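Local coordinates for phosphoprotein (Lettuce necrotic yellows virus, PDB 3T4R), which probably serves as a non-catalytic polymerase cofactor that holds polymerase L on the nucleoprotein-RNA template and chaperones soluble nucleoprotein, here as its C-terminal domain, at residues K10-L15 with N56-N61. Residues are numbered along the deposited sequence; the frame is centred on the assembly and turned at random.
Sequences KLLADL and NEIIEN
I58 reaches from helix 50-72 to L12 near the end of helix 4-14 and to L15 just beyond it, and these three buried leucine and isoleucine side chains make the contact. The preceding residue, E57, packs on I38 and M41 of helix 36-41 and takes no part in it. At I58 the CB points toward helix 4-14, and CG1 lies beside the backbone N, anti to the carbonyl carbon (chi1 -75°). With chi2 at 167° the CG1 branch is extended and carries CD1 straight out, where it meets two methyls: L15 CD1 lies 3.4 Å from I58 CD1, closer than usual for two carbons, and L12 CD2 is 3.9 Å from I58 CD1. The second branch also takes part, I58 CG2 lying 4.0 Å from L12 CD2, so that this one leucine methyl touches both arms of the isoleucine. The CB of L15, the first residue to leave helical geometry, points toward helix 50-72. Around the trio, I58 packs on W17 and I38, L12 on V34 and I22, and L15 on K51 and I54. Three residues after I58, N61 touches P35 and I38, with its ND2 hydrogen-bonded to L33 O at the end of helix 27-33. No hydrogen bond or charge pair joins the two segments, and their nearest CA atoms, those of L12 and I58, stand 8.7 Å apart. The side chains thus bridge the gap between the backbones, touching at their methyl groups, and the N-terminal and C-terminal helices of this helical domain meet here through dispersion and the burial of apolar surface.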
loop_
_atom_site.group_PDB
_atom_site.type_symbol
_atom_site.label_atom_id
_atom_site.label_comp_id
_atom_site.label_asym_id
_atom_site.label_seq_id
_atom_site.Cartn_x
_atom_site.Cartn_y
_atom_site.Cartn_z
ATOM N N LYS A 10 -4.198 -6.059 4.710
ATOM C CA LYS A 10 -3.453 -6.680 5.800
ATOM C C LYS A 10 -1.993 -6.300 5.650
ATOM O O LYS A 10 -1.365 -6.073 6.640
ATOM C CB LYS A 10 -3.593 -8.213 5.720
ATOM C CG LYS A 10 -2.915 -8.944 6.817
ATOM C CD LYS A 10 -2.751 -10.469 6.651
ATOM C CE LYS A 10 -4.063 -11.193 6.621
ATOM N NZ LYS A 10 -3.898 -12.693 6.605
ATOM N N LEU A 11 -1.463 -6.214 4.418
ATOM C CA LEU A 11 -0.110 -5.781 4.224
ATOM C C LEU A 11 0.081 -4.378 4.661
ATOM O O LEU A 11 1.045 -4.064 5.330
ATOM C CB LEU A 11 0.277 -5.854 2.750
ATOM C CG LEU A 11 1.698 -6.135 2.301
ATOM C CD1 LEU A 11 2.061 -5.474 1.013
ATOM C CD2 LEU A 11 2.873 -6.051 3.309
ATOM N N LEU A 12 -0.804 -3.496 4.242
ATOM C CA LEU A 12 -0.757 -2.112 4.681
ATOM C C LEU A 12 -0.746 -2.020 6.236
ATOM O O LEU A 12 -0.020 -1.218 6.793
ATOM C CB LEU A 12 -1.948 -1.349 4.135
ATOM C CG LEU A 12 -1.973 -1.108 2.638
ATOM C CD1 LEU A 12 -3.247 -0.445 2.159
ATOM C CD2 LEU A 12 -0.742 -0.197 2.271
ATOM N N ALA A 13 -1.572 -2.801 6.934
ATOM C CA ALA A 13 -1.467 -2.867 8.402
ATOM C C ALA A 13 -0.129 -3.401 8.951
ATOM O O ALA A 13 0.349 -2.905 9.981
ATOM C CB ALA A 13 -2.604 -3.681 8.968
ATOM N N ASP A 14 0.423 -4.424 8.283
ATOM C CA ASP A 14 1.640 -5.087 8.692
ATOM C C ASP A 14 2.772 -4.154 8.452
ATOM O O ASP A 14 3.825 -4.298 9.050
ATOM C CB ASP A 14 1.861 -6.334 7.862
ATOM C CG ASP A 14 0.971 -7.490 8.270
ATOM O OD1 ASP A 14 0.418 -7.512 9.404
ATOM O OD2 ASP A 14 0.855 -8.426 7.448
ATOM N N LEU A 15 2.588 -3.189 7.548
ATOM C CA LEU A 15 3.615 -2.173 7.301
ATOM C C LEU A 15 3.385 -0.881 8.102
ATOM O O LEU A 15 4.043 0.112 7.873
ATOM C CB LEU A 15 3.655 -1.853 5.799
ATOM C CG LEU A 15 4.099 -2.989 4.888
ATOM C CD1 LEU A 15 3.980 -2.495 3.399
ATOM C CD2 LEU A 15 5.528 -3.443 5.132
ATOM N N ASN A 56 8.569 2.024 1.278
ATOM C CA ASN A 56 9.067 2.990 0.319
ATOM C C ASN A 56 8.287 2.906 -1.030
ATOM O O ASN A 56 7.941 3.938 -1.640
ATOM C CB ASN A 56 10.583 2.825 0.100
ATOM C CG ASN A 56 11.421 3.363 1.277
ATOM O OD1 ASN A 56 10.999 4.315 1.965
ATOM N ND2 ASN A 56 12.647 2.817 1.456
ATOM N N GLU A 57 8.056 1.706 -1.507
ATOM C CA GLU A 57 7.343 1.534 -2.777
ATOM C C GLU A 57 5.916 2.078 -2.677
ATOM O O GLU A 57 5.431 2.708 -3.618
ATOM C CB GLU A 57 7.303 0.054 -3.220
ATOM C CG GLU A 57 8.645 -0.513 -3.616
ATOM C CD GLU A 57 8.790 -0.702 -5.085
ATOM O OE1 GLU A 57 8.375 0.208 -5.852
ATOM O OE2 GLU A 57 9.349 -1.750 -5.499
ATOM N N ILE A 58 5.240 1.794 -1.574
ATOM C CA ILE A 58 3.848 2.191 -1.383
ATOM C C ILE A 58 3.722 3.736 -1.232
ATOM O O ILE A 58 2.801 4.382 -1.782
ATOM C CB ILE A 58 3.292 1.495 -0.144
ATOM C CG1 ILE A 58 3.025 0.007 -0.497
ATOM C CG2 ILE A 58 1.948 2.067 0.279
ATOM C CD1 ILE A 58 2.771 -0.840 0.688
ATOM N N ILE A 59 4.625 4.307 -0.472
ATOM C CA ILE A 59 4.775 5.803 -0.335
ATOM C C ILE A 59 4.995 6.473 -1.678
ATOM O O ILE A 59 4.333 7.429 -1.979
ATOM C CB ILE A 59 5.894 6.226 0.627
ATOM C CG1 ILE A 59 5.565 5.699 2.038
ATOM C CG2 ILE A 59 5.979 7.750 0.677
ATOM C CD1 ILE A 59 6.369 6.182 3.029
ATOM N N GLU A 60 5.798 5.854 -2.535
ATOM C CA GLU A 60 5.938 6.363 -3.888
ATOM C C GLU A 60 4.606 6.410 -4.644
ATOM O O GLU A 60 4.320 7.369 -5.334
ATOM C CB GLU A 60 6.984 5.569 -4.640
ATOM C CG GLU A 60 8.011 6.419 -5.263
ATOM C CD GLU A 60 9.076 6.865 -4.265
ATOM O OE1 GLU A 60 9.760 5.907 -3.731
ATOM O OE2 GLU A 60 9.241 8.160 -4.028
ATOM N N ASN A 61 3.767 5.407 -4.457
ATOM C CA ASN A 61 2.530 5.286 -5.147
ATOM C C ASN A 61 1.600 6.243 -4.527
ATOM O O ASN A 61 0.770 6.777 -5.178
ATOM C CB ASN A 61 1.956 3.890 -4.954
ATOM C CG ASN A 61 2.683 2.821 -5.765
ATOM O OD1 ASN A 61 3.390 3.119 -6.711
ATOM N ND2 ASN A 61 2.478 1.568 -5.401
#